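Local coordinates for protein (S)-2-haloacid dehalogenase IVA (Burkholderia cepacia, PDB 2NO4) that catalyses the hydrolytic dehalogenation of short-chain (S)-2-haloalkanoic acids to (R)-2-hydroxyalkanoic acids, with inversion of configuration, at residues F80-Y85 with G92-L97. Numbering follows the deposited sequence.
Sequences FALRTY and GLKDRL. With SO4 (sulfate ion), chain J.
Phe80 O accepts from Thr84 N (2.9 Å) and Thr84 OG1 (2.8 Å), which come from opposite faces of its carbonyl plane. The sulfate ion, probably from the crystallisation liquor, is held by two bonds from Arg83. Arg83 NH2 gives a nearly straight hydrogen bond to sulfate O2 (2.8 Å, 176°), and Arg83 NE donates to sulfate O3 at 3.0 Å. The anion sits at the edge of the guanidinium, with its sulfur in the guanidinium plane. Arg90, from the start of helix 90-102, also donates to it, so the ion links the ends of both helices.

No hydrogen bond joins residues 80-85 directly to 92-97; the contact between them is apolar. Within 80-85, Leu82 makes the whole of it. Its two methyls part towards different neighbours. Leu82 CD1 meets Lys94 CB at 3.9 Å, where the two side chains pass at a slant. Leu82 CD2 lies 4.3 Å from Leu93 CD2 and 4.4 Å from Leu97 CD1. One leucine thus meets three residues spread over two adjacent turns of helix 90-102. Lys94 adds only the base of its side chain here. Its chain, extended beyond CG, carries NZ away from Leu82 to Asp75 (salt bridge) and Thr79 (hydrogen bond), both on helix 70-84.

The segment axes approach to 11.0 Å and run roughly antiparallel, at 141°. Pro210 of the second subunit packs on Arg83 and Thr84. The arrangement is a helical hairpin, helices 70-84 and 90-102 joined by a short loop, in the helical cap of this HAD-superfamily dehalogenase, beside its Rossmann-like core.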
ATOM      1  N   PHE B  80      -4.638  -1.564  14.770  1.00 21.86           N
ATOM      2  CA  PHE B  80      -3.210  -1.721  14.549  1.00 23.30           C
ATOM      3  C   PHE B  80      -2.410  -0.455  14.912  1.00 22.89           C
ATOM      4  O   PHE B  80      -1.350  -0.567  15.547  1.00 23.14           O
ATOM      5  CB  PHE B  80      -2.911  -2.145  13.109  1.00 21.85           C
ATOM      6  CG  PHE B  80      -1.466  -2.261  12.827  1.00 22.18           C
ATOM      7  CD1 PHE B  80      -0.757  -3.407  13.204  1.00 22.00           C
ATOM      8  CD2 PHE B  80      -0.771  -1.180  12.240  1.00 20.65           C
ATOM      9  CE1 PHE B  80       0.632  -3.504  12.961  1.00 22.57           C
ATOM     10  CE2 PHE B  80       0.606  -1.276  11.998  1.00 20.61           C
ATOM     11  CZ  PHE B  80       1.303  -2.435  12.361  1.00 21.43           C
ATOM     12  N   ALA B  81      -2.897   0.713  14.480  1.00 22.45           N
ATOM     13  CA  ALA B  81      -2.199   1.981  14.717  1.00 22.89           C
ATOM     14  C   ALA B  81      -2.198   2.332  16.214  1.00 22.41           C
ATOM     15  O   ALA B  81      -1.176   2.762  16.763  1.00 19.70           O
ATOM     16  CB  ALA B  81      -2.772   3.157  13.811  1.00 21.83           C
ATOM     17  N   LEU B  82      -3.339   2.105  16.885  1.00 22.58           N
ATOM     18  CA  LEU B  82      -3.439   2.343  18.330  1.00 24.22           C
ATOM     19  C   LEU B  82      -2.489   1.465  19.136  1.00 23.31           C
ATOM     20  O   LEU B  82      -1.836   1.959  20.050  1.00 25.08           O
ATOM     21  CB  LEU B  82      -4.888   2.125  18.830  1.00 22.97           C
ATOM     22  CG  LEU B  82      -5.915   3.154  18.377  1.00 22.13           C
ATOM     23  CD1 LEU B  82      -7.312   2.659  18.805  1.00 21.97           C
ATOM     24  CD2 LEU B  82      -5.636   4.524  18.966  1.00 22.98           C
ATOM     25  N   ARG B  83      -2.433   0.162  18.808  1.00 21.78           N
ATOM     26  CA  ARG B  83      -1.477  -0.763  19.460  1.00 23.37           C
ATOM     27  C   ARG B  83       0.002  -0.390  19.158  1.00 22.65           C
ATOM     28  O   ARG B  83       0.867  -0.480  20.004  1.00 24.12           O
ATOM     29  CB  ARG B  83      -1.750  -2.204  19.016  1.00 24.38           C
ATOM     30  CG  ARG B  83      -3.079  -2.750  19.449  1.00 25.57           C
ATOM     31  CD  ARG B  83      -3.409  -4.065  18.720  1.00 27.06           C
ATOM     32  NE  ARG B  83      -4.563  -4.720  19.345  1.00 28.81           N
ATOM     33  CZ  ARG B  83      -5.136  -5.829  18.887  1.00 30.17           C
ATOM     34  NH1 ARG B  83      -4.705  -6.386  17.755  1.00 28.55           N
ATOM     35  NH2 ARG B  83      -6.168  -6.354  19.548  1.00 30.47           N
ATOM     36  N   THR B  84       0.273   0.037  17.927  1.00 22.07           N
ATOM     37  CA  THR B  84       1.637   0.409  17.529  1.00 23.76           C
ATOM     38  C   THR B  84       2.135   1.539  18.430  1.00 21.82           C
ATOM     39  O   THR B  84       3.299   1.517  18.875  1.00 22.49           O
ATOM     40  CB  THR B  84       1.655   0.821  16.031  1.00 23.84           C
ATOM     41  OG1 THR B  84       1.402  -0.344  15.233  1.00 26.02           O
ATOM     42  CG2 THR B  84       3.000   1.440  15.621  1.00 23.82           C
ATOM     43  N   TYR B  85       1.245   2.499  18.708  1.00 20.66           N
ATOM     44  CA  TYR B  85       1.580   3.669  19.535  1.00 24.07           C
ATOM     45  C   TYR B  85       1.434   3.440  21.042  1.00 23.63           C
ATOM     46  O   TYR B  85       1.629   4.380  21.857  1.00 26.13           O
ATOM     47  CB  TYR B  85       0.915   4.964  18.999  1.00 23.32           C
ATOM     48  CG  TYR B  85       1.651   5.399  17.748  1.00 24.24           C
ATOM     49  CD1 TYR B  85       1.236   4.967  16.471  1.00 22.47           C
ATOM     50  CD2 TYR B  85       2.842   6.139  17.854  1.00 24.59           C
ATOM     51  CE1 TYR B  85       1.959   5.300  15.329  1.00 23.15           C
ATOM     52  CE2 TYR B  85       3.562   6.504  16.731  1.00 23.73           C
ATOM     53  CZ  TYR B  85       3.137   6.079  15.482  1.00 23.70           C
ATOM     54  OH  TYR B  85       3.905   6.417  14.406  1.00 24.69           O
ATOM     55  N   GLY B  92     -11.785   3.180  24.391  1.00 37.95           N
ATOM     56  CA  GLY B  92     -12.496   4.470  24.320  1.00 36.93           C
ATOM     57  C   GLY B  92     -12.113   5.315  23.102  1.00 34.44           C
ATOM     58  O   GLY B  92     -12.965   5.876  22.400  1.00 32.03           O
ATOM     59  N   LEU B  93     -10.810   5.375  22.855  1.00 33.30           N
ATOM     60  CA  LEU B  93     -10.240   6.051  21.702  1.00 32.42           C
ATOM     61  C   LEU B  93     -10.726   5.456  20.377  1.00 29.83           C
ATOM     62  O   LEU B  93     -11.138   6.204  19.475  1.00 28.77           O
ATOM     63  CB  LEU B  93      -8.705   5.976  21.815  1.00 31.63           C
ATOM     64  CG  LEU B  93      -7.812   7.192  21.749  1.00 34.34           C
ATOM     65  CD1 LEU B  93      -8.449   8.514  22.244  1.00 34.79           C
ATOM     66  CD2 LEU B  93      -6.473   6.858  22.454  1.00 32.41           C
ATOM     67  N   LYS B  94     -10.719   4.122  20.273  1.00 30.37           N
ATOM     68  CA  LYS B  94     -11.224   3.436  19.073  1.00 31.36           C
ATOM     69  C   LYS B  94     -12.673   3.829  18.740  1.00 32.33           C
ATOM     70  O   LYS B  94     -12.972   4.194  17.593  1.00 29.95           O
ATOM     71  CB  LYS B  94     -11.090   1.922  19.198  1.00 31.70           C
ATOM     72  CG  LYS B  94     -11.370   1.174  17.918  1.00 35.65           C
ATOM     73  CD  LYS B  94     -11.045  -0.298  18.095  1.00 38.13           C
ATOM     74  CE  LYS B  94     -11.677  -1.077  16.975  1.00 40.51           C
ATOM     75  NZ  LYS B  94     -11.316  -2.528  17.010  1.00 43.48           N
ATOM     76  N   ASP B  95     -13.551   3.756  19.737  1.00 31.44           N
ATOM     77  CA  ASP B  95     -14.953   4.158  19.572  1.00 33.71           C
ATOM     78  C   ASP B  95     -15.070   5.594  19.090  1.00 30.27           C
ATOM     79  O   ASP B  95     -15.794   5.870  18.143  1.00 31.25           O
ATOM     80  CB  ASP B  95     -15.728   3.989  20.894  1.00 37.28           C
ATOM     81  CG  ASP B  95     -15.856   2.516  21.341  1.00 42.94           C
ATOM     82  OD1 ASP B  95     -15.689   1.583  20.511  1.00 43.86           O
ATOM     83  OD2 ASP B  95     -16.131   2.280  22.553  1.00 47.27           O
ATOM     84  N   ARG B  96     -14.371   6.512  19.759  1.00 31.21           N
ATOM     85  CA  ARG B  96     -14.352   7.936  19.393  1.00 32.77           C
ATOM     86  C   ARG B  96     -13.853   8.186  17.974  1.00 28.00           C
ATOM     87  O   ARG B  96     -14.433   8.972  17.207  1.00 27.49           O
ATOM     88  CB  ARG B  96     -13.470   8.729  20.356  1.00 34.09           C
ATOM     89  CG  ARG B  96     -14.166   9.111  21.662  1.00 41.90           C
ATOM     90  CD  ARG B  96     -13.260  10.019  22.518  1.00 44.56           C
ATOM     91  NE  ARG B  96     -13.330  11.404  22.036  1.00 52.36           N
ATOM     92  CZ  ARG B  96     -14.048  12.360  22.628  1.00 54.71           C
ATOM     93  NH1 ARG B  96     -14.722  12.095  23.748  1.00 55.40           N
ATOM     94  NH2 ARG B  96     -14.079  13.590  22.112  1.00 57.19           N
ATOM     95  N   LEU B  97     -12.765   7.516  17.623  1.00 26.67           N
ATOM     96  CA  LEU B  97     -12.127   7.741  16.299  1.00 26.59           C
ATOM     97  C   LEU B  97     -12.939   7.129  15.138  1.00 25.71           C
ATOM     98  O   LEU B  97     -13.083   7.743  14.079  1.00 26.77           O
ATOM     99  CB  LEU B  97     -10.670   7.279  16.335  1.00 26.25           C
ATOM    100  CG  LEU B  97      -9.693   8.162  17.152  1.00 27.77           C
ATOM    101  CD1 LEU B  97      -8.281   7.577  17.122  1.00 26.50           C
ATOM    102  CD2 LEU B  97      -9.666   9.568  16.616  1.00 28.03           C
TER
HETATM  103  S   SO4 J1006      -6.392  -3.876  22.490  1.00 62.68           S
HETATM  104  O1  SO4 J1006      -7.360  -3.133  23.296  1.00 63.57           O
HETATM  105  O2  SO4 J1006      -7.022  -5.034  21.881  1.00 63.95           O
HETATM  106  O3  SO4 J1006      -5.932  -2.983  21.432  1.00 63.61           O
HETATM  107  O4  SO4 J1006      -5.279  -4.373  23.297  1.00 61.93           O